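Local coordinates for protein superoxide dismutase (Clostridium difficile, PDB 3TJT) that probably converts superoxide into hydrogen peroxide and oxygen at a mononuclear iron site, as a member of the iron/manganese superoxide dismutase family, at residues D40-N43 with A44-K48; S66-K69 with D70-T73; D16-E19 with P20-K24; Y55-C58 with E59-Q62; T73-R76 with N77-G81. All coordinates share one frame; numbering follows the deposited sequence.

Overall arrangement
All five contacts are local, each within one short run of the alpha-hairpin domain, and four of them gather at one end of it. Along the chain the order is contact 3, just before helix 24-46; contact 1, at that helix's C-terminal end; contact 4, on helix 57-62; then contact 2, which leads into helix 72-90, and contact 5 on its first turns, sharing Thr73. Contacts 1, 2, 4 and 5 touch one another, their centres 10 to 14 Å apart. Contact 3 stands alone, its centre about 32 Å from that of contact 1. The two long helices supply the iron ligands His30 and His85, and the contacts lie along the hairpin that carries these two ligands.

Contact 1: residues D40-N43 with A44-K48; sequences DKLN and AALEK
Leu42 and Leu46, one helical turn apart, make the apolar part of this contact. Their CD1 methyls meet at 4.0 Å, and Leu42 CD1 also lies against Leu46 CG as the two branched ends cross at a slant. Leu42 holds CG anti to its backbone N (chi1 178°), beside the carbonyl carbon, and this swings the isobutyl group forward along the helix to Leu46. Phe6 packs on both leucines, while Asn78 and Val75 of helix 72-90 reach Leu42 and Leu46 respectively.

The backbone bonds are those of the last turns of helix 24-46, the first long helix of the alpha-hairpin domain. Ala44 N donates to Asp40 O at 3.0 Å, and Ala45 N does the same to Lys41 O at 3.0 Å. The next bond, Leu46 N to Leu42 O at 3.1 Å, is more bent at the hydrogen (137°). Leu46 N also makes a weak bond to Asn43 O.

Side-chain carbons also rest against carbonyl oxygens along the turn. Leu46 CG lies 3.4 Å from Leu42 O. Glu47 CG comes to 3.5 Å from Asn43 O, and the side chain of Glu47 touches Tyr53 as well. The hydroxyl of Tyr53 is hydrogen-bonded to the carbonyl oxygen of Asn43. The small Ala45 CB sits over Lys41 O and Leu42 O, each 3.6 Å away, and Thr74 of helix 72-90 packs on it.

Contact 2: residues S66-K69 with D70-T73; sequences SLPK and DIAT
This is a tight local turn leading into helix 72-90, where Pro68 and Lys69 fold back on the residues just ahead of that helix. Its main bond is Ile71 N to Pro68 O, 3.2 Å long and nearly straight at the hydrogen (160°), although the donor stands well above the carbonyl plane. Ile71 CG1 also comes to 3.5 Å from Pro68 O. Ile71 places CG1 between its backbone N and carbonyl carbon (chi1 62°), which turns this branch back to the proline carbonyl, and CD1 at its end lies 4.3 Å from Pro68 CD.

In the alpha-hairpin domain this bend joins the short helix 57-62 to the second long helix. Tyr49 packs on both Pro68 and Ile71, and Leu52 adds to the cover over Ile71.

A water bridges the next step: it donates to Lys69 O at 2.8 Å and accepts from Thr73 N at 3.0 Å, linking two backbone groups four residues apart. Ala72 CB lies beside them, 3.9 Å from Lys69 O. Asp70 brings OD1 to 3.6 Å from Pro68 CB. Its carboxylate is held from outside the turn: Tyr49 OH bonds OD1, while Lys48 NZ makes a salt bridge with OD2, tying the bend to the end of helix 24-46.

Contact 3: residues D16-E19 with P20-K24; sequences DALE and PYIDK
Glu19 sets CG anti to its carbonyl carbon (chi1 -55°) and then bends sharply at chi2 (-106°), which turns the carboxylate toward the start of helix 24-46. There Glu19 OE2 accepts from Lys24 N at 2.9 Å; the N-H comes from above the carboxylate plane, 69° out of it. The same oxygen lies 3.3 Å from Lys24 CB. Lys24 runs out extended, its stem passing Asp16, the CB atoms of Lys24 and Asp16 3.9 Å apart.

Leu18 O is the hub of the turn. It takes Tyr21 N at 2.9 Å in the carbonyl plane, on a lone pair, and Ile22 N at 3.0 Å from above that plane. Tyr21 CB approaches to 3.4 Å from this oxygen, and Pro20 CD covers part of one face of the tyrosine ring. The peptide between Glu19 and Pro20 is cis, which reverses the chain between a type I turn, Asp16 to Glu19, and the residues that follow. Inside the bend a water accepts from Leu18 N and donates to Ile22 O, at 2.9 Å from the latter.

Leu18 and Ile22 both pack on Met27 of the helix, and the Ile22 side chain is about 6 Å from that of the iron ligand His30. Asp23 is the N-cap and also bonds Thr26. With carboxylates of Glu19 and Asp23 both at this helix start, their negative charge probably interacts favourably with the partial positive charge there.

Contact 4: residues Y55-C58 with E59-Q62; sequences YSLC and ELLQ
A capping box starts helix 57-62, with Ser56 as the N-cap and Glu59 as its partner three residues on. Ser56 OG accepts from Glu59 N at 3.0 Å, and in return Glu59 OE1 accepts from Ser56 N at 2.9 Å. Both bonds are fairly straight, and the second reaches OE1 on its anti side, 27° out of the carboxylate plane. A chi1 of 66° points the serine hydroxyl at the first turn. The extended Glu59 side chain passes close to it, CG 3.3 Å from Ser56 OG, before its carboxylate reaches back to the Ser56 N-H.

Just ahead of the box, Tyr55 lies across Leu60. Tyr55 CD2 meets Leu60 CD2 at 3.7 Å, the two side chains crossing at about a right angle, and Glu59 CB also approaches the ring, obliquely. The Glu59 carboxylate also touches the tyrosine backbone, OE1 lying 3.3 Å from Tyr55 CA.

Regular helical bonds follow: Leu60 N to Ser56 O, Leu61 N to Leu57 O and Gln62 N to Cys58 O, the last at 2.8 Å but bent (134°). Gln62 CG folds over that carbonyl, 3.2 Å from Cys58 O. Leu57 and Leu61 both pack on Tyr83 of helix 72-90, and Phe6 covers Leu57 and Leu60. Such a reciprocal side-chain to backbone pair is the classic N-terminal capping box, used here on the short helix between the two long ones of the alpha-hairpin domain.

Contact 5: residues T73-R76 with N77-G81; sequences TTVR and NNAGG
Val75 and Ala79 form the tight side of this helical turn: Val75 CG1 meets Ala79 CB at 3.8 Å, and that same CB sits only 3.1 Å from Val75 O. A chi1 of 173° sends the CG1 branch of the valine forward along helix 72-90 to the alanine. Leu60 and Leu67 pack on Val75, and Leu61 on Ala79, so this flank is buried under the neighbouring helix and loop. Ala79 N bonds Val75 O at 2.8 Å.

The other flank is looser and more polar. Thr73 and Asn77 run side by side in the same direction, Thr73 CG2 lying 3.8 Å from Asn77 ND2, with Phe129 of the second subunit packing on the asparagine. Exposed Arg76 stretches outward and its NE makes a salt bridge with Asp153. Asn77 N to Thr73 O and Asn78 N to Thr74 O, each 3.0 Å, continue the helical ladder, while Gly80 N to Arg76 O is weak.

The turn is thus two-sided in its chemistry: the apolar Val75 and Ala79 face the domain's interior, whereas Thr73, Arg76 and Asn77 put polar groups outward, Asn77 toward the second subunit.

Contact 1: residues D40-N43 with A44-K48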
loop_
_atom_site.group_PDB
_atom_site.type_symbol
_atom_site.label_atom_id
_atom_site.label_comp_id
_atom_site.label_asym_id
_atom_site.label_seq_id
_atom_site.Cartn_x
_atom_site.Cartn_y
_atom_site.Cartn_z
ATOM N N ASP A 40 7.982 15.478 -8.897
ATOM C CA ASP A 40 8.087 16.762 -8.204
ATOM C C ASP A 40 8.858 16.625 -6.887
ATOM O O ASP A 40 9.695 17.469 -6.553
ATOM C CB ASP A 40 6.700 17.354 -7.915
ATOM C CG ASP A 40 5.964 17.806 -9.178
ATOM O OD1 ASP A 40 6.588 17.891 -10.253
ATOM O OD2 ASP A 40 4.743 18.079 -9.082
ATOM N N LYS A 41 8.575 15.564 -6.134
ATOM C CA LYS A 41 9.220 15.381 -4.835
ATOM C C LYS A 41 10.703 15.051 -5.003
ATOM O O LYS A 41 11.552 15.516 -4.228
ATOM C CB LYS A 41 8.506 14.305 -4.013
ATOM C CG LYS A 41 7.124 14.731 -3.524
ATOM C CD LYS A 41 6.377 13.554 -2.905
ATOM C CE LYS A 41 5.005 13.968 -2.408
ATOM N NZ LYS A 41 5.133 14.977 -1.321
ATOM N N LEU A 42 11.012 14.246 -6.013
ATOM C CA LEU A 42 12.411 13.953 -6.340
ATOM C C LEU A 42 13.169 15.238 -6.663
ATOM O O LEU A 42 14.236 15.505 -6.098
ATOM C CB LEU A 42 12.507 12.974 -7.518
ATOM C CG LEU A 42 13.936 12.647 -7.968
ATOM C CD1 LEU A 42 14.734 12.008 -6.832
ATOM C CD2 LEU A 42 13.923 11.746 -9.192
ATOM N N ASN A 43 12.627 16.039 -7.572
ATOM C CA ASN A 43 13.285 17.292 -7.935
ATOM C C ASN A 43 13.499 18.192 -6.726
ATOM O O ASN A 43 14.547 18.816 -6.590
ATOM C CB ASN A 43 12.505 18.041 -9.022
ATOM C CG ASN A 43 12.645 17.397 -10.387
ATOM O OD1 ASN A 43 11.717 17.437 -11.205
ATOM N ND2 ASN A 43 13.802 16.799 -10.646
ATOM N N ALA A 44 12.503 18.246 -5.844
ATOM C CA ALA A 44 12.597 19.070 -4.640
ATOM C C ALA A 44 13.751 18.629 -3.741
ATOM O O ALA A 44 14.504 19.458 -3.225
ATOM C CB ALA A 44 11.274 19.033 -3.866
ATOM N N ALA A 45 13.883 17.318 -3.561
ATOM C CA ALA A 45 14.921 16.743 -2.703
ATOM C C ALA A 45 16.329 16.978 -3.240
ATOM O O ALA A 45 17.291 17.040 -2.473
ATOM C CB ALA A 45 14.679 15.252 -2.513
ATOM N N LEU A 46 16.456 17.103 -4.554
ATOM C CA LEU A 46 17.779 17.256 -5.159
ATOM C C LEU A 46 18.240 18.713 -5.286
ATOM O O LEU A 46 19.373 18.974 -5.700
ATOM C CB LEU A 46 17.838 16.557 -6.520
ATOM C CG LEU A 46 17.528 15.051 -6.526
ATOM C CD1 LEU A 46 17.693 14.481 -7.929
ATOM C CD2 LEU A 46 18.399 14.286 -5.530
ATOM N N GLU A 47 17.378 19.658 -4.921
ATOM C CA GLU A 47 17.744 21.068 -4.981
ATOM C C GLU A 47 18.997 21.342 -4.151
ATOM O O GLU A 47 19.805 22.199 -4.491
ATOM C CB GLU A 47 16.584 21.954 -4.513
ATOM C CG GLU A 47 15.412 21.970 -5.481
ATOM C CD GLU A 47 14.219 22.753 -4.954
ATOM O OE1 GLU A 47 14.375 23.506 -3.967
ATOM O OE2 GLU A 47 13.120 22.611 -5.532
ATOM N N LYS A 48 19.149 20.585 -3.073
ATOM C CA LYS A 48 20.281 20.716 -2.157
ATOM C C LYS A 48 21.573 20.164 -2.764
ATOM O O LYS A 48 22.678 20.554 -2.374
ATOM C CB LYS A 48 19.953 19.961 -0.867
ATOM C CG LYS A 48 21.016 20.032 0.210
ATOM C CD LYS A 48 20.549 19.315 1.467
ATOM C CE LYS A 48 21.574 19.437 2.577
ATOM N NZ LYS A 48 21.088 18.794 3.823
#

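Contact 2: residues S66-K69 with D70-T73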
loop_
_atom_site.group_PDB
_atom_site.type_symbol
_atom_site.label_atom_id
_atom_site.label_comp_id
_atom_site.label_asym_id
_atom_site.label_seq_id
_atom_site.Cartn_x
_atom_site.Cartn_y
_atom_site.Cartn_z
ATOM N N SER A 66 24.835 4.833 -1.218
ATOM C CA SER A 66 25.994 5.733 -1.203
ATOM C C SER A 66 25.644 7.210 -1.428
ATOM O O SER A 66 26.525 8.073 -1.425
ATOM C CB SER A 66 27.078 5.265 -2.188
ATOM O OG SER A 66 26.605 5.254 -3.525
ATOM N N LEU A 67 24.362 7.509 -1.629
ATOM C CA LEU A 67 23.922 8.889 -1.715
ATOM C C LEU A 67 24.103 9.544 -0.352
ATOM O O LEU A 67 24.226 8.847 0.654
ATOM C CB LEU A 67 22.439 8.950 -2.096
ATOM C CG LEU A 67 22.076 8.479 -3.502
ATOM C CD1 LEU A 67 20.559 8.398 -3.638
ATOM C CD2 LEU A 67 22.661 9.430 -4.528
ATOM N N PRO A 68 24.111 10.880 -0.312
ATOM C CA PRO A 68 24.156 11.554 0.993
ATOM C C PRO A 68 23.019 11.067 1.901
ATOM O O PRO A 68 21.885 10.894 1.450
ATOM C CB PRO A 68 23.981 13.027 0.631
ATOM C CG PRO A 68 24.518 13.130 -0.765
ATOM C CD PRO A 68 24.159 11.833 -1.435
ATOM N N LYS A 69 23.339 10.840 3.171
ATOM C CA LYS A 69 22.423 10.188 4.104
ATOM C C LYS A 69 21.063 10.869 4.197
ATOM O O LYS A 69 20.044 10.199 4.368
ATOM C CB LYS A 69 23.047 10.116 5.504
ATOM C CG LYS A 69 24.299 9.245 5.583
ATOM C CD LYS A 69 23.964 7.798 5.265
ATOM C CE LYS A 69 25.212 6.929 5.180
ATOM N NZ LYS A 69 24.916 5.631 4.503
ATOM N N ASP A 70 21.042 12.192 4.086
ATOM C CA ASP A 70 19.818 12.936 4.372
ATOM C C ASP A 70 18.753 12.819 3.276
ATOM O O ASP A 70 17.586 13.126 3.511
ATOM C CB ASP A 70 20.120 14.412 4.667
ATOM C CG ASP A 70 20.704 15.144 3.471
ATOM O OD1 ASP A 70 21.675 14.638 2.868
ATOM O OD2 ASP A 70 20.206 16.241 3.148
ATOM N N ILE A 71 19.141 12.358 2.091
ATOM C CA ILE A 71 18.172 12.203 1.009
ATOM C C ILE A 71 17.996 10.761 0.527
ATOM O O ILE A 71 17.208 10.508 -0.380
ATOM C CB ILE A 71 18.532 13.071 -0.212
ATOM C CG1 ILE A 71 19.893 12.648 -0.782
ATOM C CG2 ILE A 71 18.495 14.541 0.155
ATOM C CD1 ILE A 71 20.212 13.236 -2.173
ATOM N N ALA A 72 18.716 9.820 1.123
ATOM C CA ALA A 72 18.708 8.451 0.619
ATOM C C ALA A 72 17.300 7.861 0.536
ATOM O O ALA A 72 16.921 7.263 -0.473
ATOM C CB ALA A 72 19.607 7.561 1.464
ATOM N N THR A 73 16.526 8.023 1.601
ATOM C CA THR A 73 15.188 7.443 1.634
ATOM C C THR A 73 14.239 8.154 0.675
ATOM O O THR A 73 13.475 7.510 -0.044
ATOM C CB THR A 73 14.611 7.452 3.066
ATOM O OG1 THR A 73 15.373 6.551 3.874
ATOM C CG2 THR A 73 13.160 7.001 3.067
HETATM O O HOH W 1 17.316 9.602 4.066
#

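Contact 3: residues D16-E19 with P20-K24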
loop_
_atom_site.group_PDB
_atom_site.type_symbol
_atom_site.label_atom_id
_atom_site.label_comp_id
_atom_site.label_asym_id
_atom_site.label_seq_id
_atom_site.Cartn_x
_atom_site.Cartn_y
_atom_site.Cartn_z
ATOM N N ASP A 16 -7.671 7.122 -22.774
ATOM C CA ASP A 16 -8.681 6.072 -22.849
ATOM C C ASP A 16 -8.259 4.888 -23.732
ATOM O O ASP A 16 -9.063 4.007 -24.038
ATOM C CB ASP A 16 -10.034 6.647 -23.321
ATOM C CG ASP A 16 -9.990 7.165 -24.757
ATOM O OD1 ASP A 16 -8.902 7.173 -25.370
ATOM O OD2 ASP A 16 -11.054 7.565 -25.279
ATOM N N ALA A 17 -6.989 4.858 -24.128
ATOM C CA ALA A 17 -6.518 3.862 -25.093
ATOM C C ALA A 17 -6.510 2.439 -24.539
ATOM O O ALA A 17 -6.556 1.469 -25.299
ATOM C CB ALA A 17 -5.126 4.244 -25.620
ATOM N N LEU A 18 -6.473 2.311 -23.213
ATOM C CA LEU A 18 -6.394 1.000 -22.583
ATOM C C LEU A 18 -7.746 0.484 -22.076
ATOM O O LEU A 18 -7.819 -0.568 -21.441
ATOM C CB LEU A 18 -5.370 1.035 -21.434
ATOM C CG LEU A 18 -3.988 1.557 -21.833
ATOM C CD1 LEU A 18 -3.011 1.446 -20.641
ATOM C CD2 LEU A 18 -3.442 0.796 -23.055
ATOM N N GLU A 19 -8.814 1.217 -22.367
ATOM C CA GLU A 19 -10.163 0.725 -22.098
ATOM C C GLU A 19 -10.452 -0.499 -22.977
ATOM O O GLU A 19 -10.003 -0.564 -24.119
ATOM C CB GLU A 19 -11.189 1.833 -22.375
ATOM C CG GLU A 19 -10.927 3.139 -21.621
ATOM C CD GLU A 19 -11.898 3.348 -20.481
ATOM O OE1 GLU A 19 -12.451 2.333 -20.008
ATOM O OE2 GLU A 19 -12.109 4.510 -20.051
ATOM N N PRO A 20 -11.228 -1.463 -22.465
ATOM C CA PRO A 20 -11.903 -1.416 -21.166
ATOM C C PRO A 20 -11.101 -2.110 -20.076
ATOM O O PRO A 20 -11.683 -2.503 -19.076
ATOM C CB PRO A 20 -13.159 -2.234 -21.433
ATOM C CG PRO A 20 -12.653 -3.311 -22.337
ATOM C CD PRO A 20 -11.652 -2.639 -23.245
ATOM N N TYR A 21 -9.797 -2.271 -20.263
ATOM C CA TYR A 21 -8.993 -2.999 -19.284
ATOM C C TYR A 21 -8.540 -2.119 -18.126
ATOM O O TYR A 21 -8.481 -2.565 -16.972
ATOM C CB TYR A 21 -7.797 -3.646 -19.978
ATOM C CG TYR A 21 -8.222 -4.421 -21.202
ATOM C CD1 TYR A 21 -8.969 -5.582 -21.076
ATOM C CD2 TYR A 21 -7.901 -3.974 -22.477
ATOM C CE1 TYR A 21 -9.371 -6.293 -22.187
ATOM C CE2 TYR A 21 -8.303 -4.679 -23.599
ATOM C CZ TYR A 21 -9.035 -5.838 -23.443
ATOM O OH TYR A 21 -9.441 -6.550 -24.549
ATOM N N ILE A 22 -8.201 -0.876 -18.447
ATOM C CA ILE A 22 -7.900 0.138 -17.446
ATOM C C ILE A 22 -8.674 1.391 -17.809
ATOM O O ILE A 22 -8.590 1.872 -18.935
ATOM C CB ILE A 22 -6.392 0.449 -17.383
ATOM C CG1 ILE A 22 -5.617 -0.836 -17.082
ATOM C CG2 ILE A 22 -6.108 1.529 -16.332
ATOM C CD1 ILE A 22 -4.097 -0.652 -17.072
ATOM N N ASP A 23 -9.424 1.924 -16.853
ATOM C CA ASP A 23 -10.277 3.083 -17.114
ATOM C C ASP A 23 -9.515 4.389 -17.337
ATOM O O ASP A 23 -8.448 4.625 -16.760
ATOM C CB ASP A 23 -11.263 3.261 -15.962
ATOM C CG ASP A 23 -10.568 3.273 -14.626
ATOM O OD1 ASP A 23 -9.931 2.249 -14.293
ATOM O OD2 ASP A 23 -10.647 4.301 -13.928
ATOM N N LYS A 24 -10.092 5.253 -18.166
ATOM C CA LYS A 24 -9.509 6.553 -18.472
ATOM C C LYS A 24 -9.294 7.416 -17.229
ATOM O O LYS A 24 -8.304 8.133 -17.123
ATOM C CB LYS A 24 -10.416 7.303 -19.464
ATOM C CG LYS A 24 -9.947 8.707 -19.794
ATOM C CD LYS A 24 -10.965 9.464 -20.666
ATOM C CE LYS A 24 -10.414 10.824 -21.090
ATOM N NZ LYS A 24 -11.355 11.568 -21.986
HETATM O O HOH W 2 -7.413 3.687 -20.847
#

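Contact 4: residues Y55-C58 with E59-Q62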
loop_
_atom_site.group_PDB
_atom_site.type_symbol
_atom_site.label_atom_id
_atom_site.label_comp_id
_atom_site.label_asym_id
_atom_site.label_seq_id
_atom_site.Cartn_x
_atom_site.Cartn_y
_atom_site.Cartn_z
ATOM N N TYR A 55 22.629 12.649 -12.724
ATOM C CA TYR A 55 22.498 11.200 -12.664
ATOM C C TYR A 55 21.236 10.815 -13.435
ATOM O O TYR A 55 20.273 11.580 -13.482
ATOM C CB TYR A 55 22.317 10.716 -11.223
ATOM C CG TYR A 55 23.545 10.669 -10.327
ATOM C CD1 TYR A 55 24.578 11.596 -10.444
ATOM C CD2 TYR A 55 23.640 9.709 -9.328
ATOM C CE1 TYR A 55 25.684 11.548 -9.584
ATOM C CE2 TYR A 55 24.728 9.657 -8.473
ATOM C CZ TYR A 55 25.744 10.571 -8.607
ATOM O OH TYR A 55 26.819 10.489 -7.738
ATOM N N SER A 56 21.232 9.625 -14.020
ATOM C CA SER A 56 19.996 9.062 -14.554
ATOM C C SER A 56 19.188 8.487 -13.387
ATOM O O SER A 56 19.732 8.281 -12.301
ATOM C CB SER A 56 20.310 7.953 -15.545
ATOM O OG SER A 56 20.917 6.856 -14.887
ATOM N N LEU A 57 17.901 8.223 -13.602
ATOM C CA LEU A 57 17.099 7.583 -12.562
ATOM C C LEU A 57 17.714 6.235 -12.188
ATOM O O LEU A 57 17.752 5.862 -11.011
ATOM C CB LEU A 57 15.636 7.399 -13.009
ATOM C CG LEU A 57 14.760 8.647 -13.158
ATOM C CD1 LEU A 57 13.388 8.289 -13.756
ATOM C CD2 LEU A 57 14.579 9.354 -11.821
ATOM N N CYS A 58 18.198 5.502 -13.189
ATOM C CA CYS A 58 18.823 4.216 -12.926
ATOM C C CYS A 58 20.047 4.360 -12.031
ATOM O O CYS A 58 20.234 3.567 -11.111
ATOM C CB CYS A 58 19.195 3.492 -14.221
ATOM S SG CYS A 58 17.827 2.504 -14.888
ATOM N N GLU A 59 20.868 5.369 -12.300
ATOM C CA GLU A 59 22.049 5.605 -11.473
ATOM C C GLU A 59 21.667 5.923 -10.030
ATOM O O GLU A 59 22.300 5.441 -9.086
ATOM C CB GLU A 59 22.916 6.718 -12.065
ATOM C CG GLU A 59 23.683 6.249 -13.292
ATOM C CD GLU A 59 24.391 7.374 -14.028
ATOM O OE1 GLU A 59 23.926 8.530 -13.981
ATOM O OE2 GLU A 59 25.419 7.086 -14.674
ATOM N N LEU A 60 20.636 6.739 -9.857
ATOM C CA LEU A 60 20.125 7.004 -8.515
ATOM C C LEU A 60 19.704 5.703 -7.829
ATOM O O LEU A 60 20.085 5.436 -6.681
ATOM C CB LEU A 60 18.966 8.004 -8.560
ATOM C CG LEU A 60 19.313 9.450 -8.933
ATOM C CD1 LEU A 60 18.047 10.277 -9.122
ATOM C CD2 LEU A 60 20.208 10.110 -7.885
ATOM N N LEU A 61 18.941 4.877 -8.533
ATOM C CA LEU A 61 18.455 3.632 -7.952
ATOM C C LEU A 61 19.565 2.617 -7.679
ATOM O O LEU A 61 19.425 1.759 -6.814
ATOM C CB LEU A 61 17.368 3.017 -8.837
ATOM C CG LEU A 61 16.107 3.880 -8.923
ATOM C CD1 LEU A 61 15.097 3.225 -9.849
ATOM C CD2 LEU A 61 15.514 4.085 -7.530
ATOM N N GLN A 62 20.664 2.712 -8.429
ATOM C CA GLN A 62 21.781 1.788 -8.268
ATOM C C GLN A 62 22.741 2.215 -7.163
ATOM O O GLN A 62 23.655 1.465 -6.813
ATOM C CB GLN A 62 22.574 1.672 -9.583
ATOM C CG GLN A 62 21.859 0.892 -10.671
ATOM C CD GLN A 62 22.500 1.070 -12.045
ATOM O OE1 GLN A 62 23.121 2.102 -12.341
ATOM N NE2 GLN A 62 22.333 0.071 -12.896
#

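Contact 5: residues T73-R76 with N77-G81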
loop_
_atom_site.group_PDB
_atom_site.type_symbol
_atom_site.label_atom_id
_atom_site.label_comp_id
_atom_site.label_asym_id
_atom_site.label_seq_id
_atom_site.Cartn_x
_atom_site.Cartn_y
_atom_site.Cartn_z
ATOM N N THR A 73 16.526 8.023 1.601
ATOM C CA THR A 73 15.188 7.443 1.634
ATOM C C THR A 73 14.239 8.154 0.675
ATOM O O THR A 73 13.475 7.510 -0.044
ATOM C CB THR A 73 14.611 7.452 3.066
ATOM O OG1 THR A 73 15.373 6.551 3.874
ATOM C CG2 THR A 73 13.160 7.001 3.067
ATOM N N THR A 74 14.291 9.477 0.644
ATOM C CA THR A 74 13.386 10.215 -0.228
ATOM C C THR A 74 13.710 9.918 -1.689
ATOM O O THR A 74 12.811 9.845 -2.522
ATOM C CB THR A 74 13.398 11.739 0.043
ATOM O OG1 THR A 74 12.446 12.384 -0.813
ATOM C CG2 THR A 74 14.761 12.320 -0.218
ATOM N N VAL A 75 14.989 9.722 -2.002
ATOM C CA VAL A 75 15.342 9.338 -3.368
ATOM C C VAL A 75 14.882 7.916 -3.690
ATOM O O VAL A 75 14.354 7.664 -4.769
ATOM C CB VAL A 75 16.843 9.522 -3.664
ATOM C CG1 VAL A 75 17.179 8.948 -5.040
ATOM C CG2 VAL A 75 17.213 11.004 -3.597
ATOM N N ARG A 76 15.066 6.987 -2.756
ATOM C CA ARG A 76 14.584 5.624 -2.944
ATOM C C ARG A 76 13.098 5.642 -3.312
ATOM O O ARG A 76 12.664 5.026 -4.286
ATOM C CB ARG A 76 14.791 4.825 -1.654
ATOM C CG ARG A 76 14.152 3.453 -1.625
ATOM C CD ARG A 76 14.438 2.820 -0.249
ATOM N NE ARG A 76 13.866 1.488 -0.087
ATOM C CZ ARG A 76 14.073 0.729 0.987
ATOM N NH1 ARG A 76 14.841 1.178 1.976
ATOM N NH2 ARG A 76 13.525 -0.476 1.075
ATOM N N ASN A 77 12.312 6.373 -2.538
ATOM C CA ASN A 77 10.868 6.373 -2.767
ATOM C C ASN A 77 10.447 7.109 -4.035
ATOM O O ASN A 77 9.590 6.628 -4.776
ATOM C CB ASN A 77 10.140 6.963 -1.560
ATOM C CG ASN A 77 10.250 6.083 -0.333
ATOM O OD1 ASN A 77 10.484 4.877 -0.439
ATOM N ND2 ASN A 77 10.069 6.686 0.849
ATOM N N ASN A 78 11.049 8.265 -4.288
ATOM C CA ASN A 78 10.563 9.128 -5.359
ATOM C C ASN A 78 11.238 8.876 -6.707
ATOM O O ASN A 78 10.578 8.907 -7.740
ATOM C CB ASN A 78 10.621 10.591 -4.927
ATOM C CG ASN A 78 9.671 10.876 -3.772
ATOM O OD1 ASN A 78 10.089 11.099 -2.626
ATOM N ND2 ASN A 78 8.388 10.819 -4.060
ATOM N N ALA A 79 12.544 8.608 -6.706
ATOM C CA ALA A 79 13.178 8.115 -7.933
ATOM C C ALA A 79 12.579 6.758 -8.271
ATOM O O ALA A 79 12.387 6.433 -9.435
ATOM C CB ALA A 79 14.706 8.012 -7.785
ATOM N N GLY A 80 12.287 5.963 -7.245
ATOM C CA GLY A 80 11.609 4.698 -7.461
ATOM C C GLY A 80 10.278 4.916 -8.163
ATOM O O GLY A 80 9.982 4.275 -9.180
ATOM N N GLY A 81 9.474 5.822 -7.615
ATOM C CA GLY A 81 8.158 6.104 -8.172
ATOM C C GLY A 81 8.261 6.609 -9.599
ATOM O O GLY A 81 7.514 6.177 -10.479
#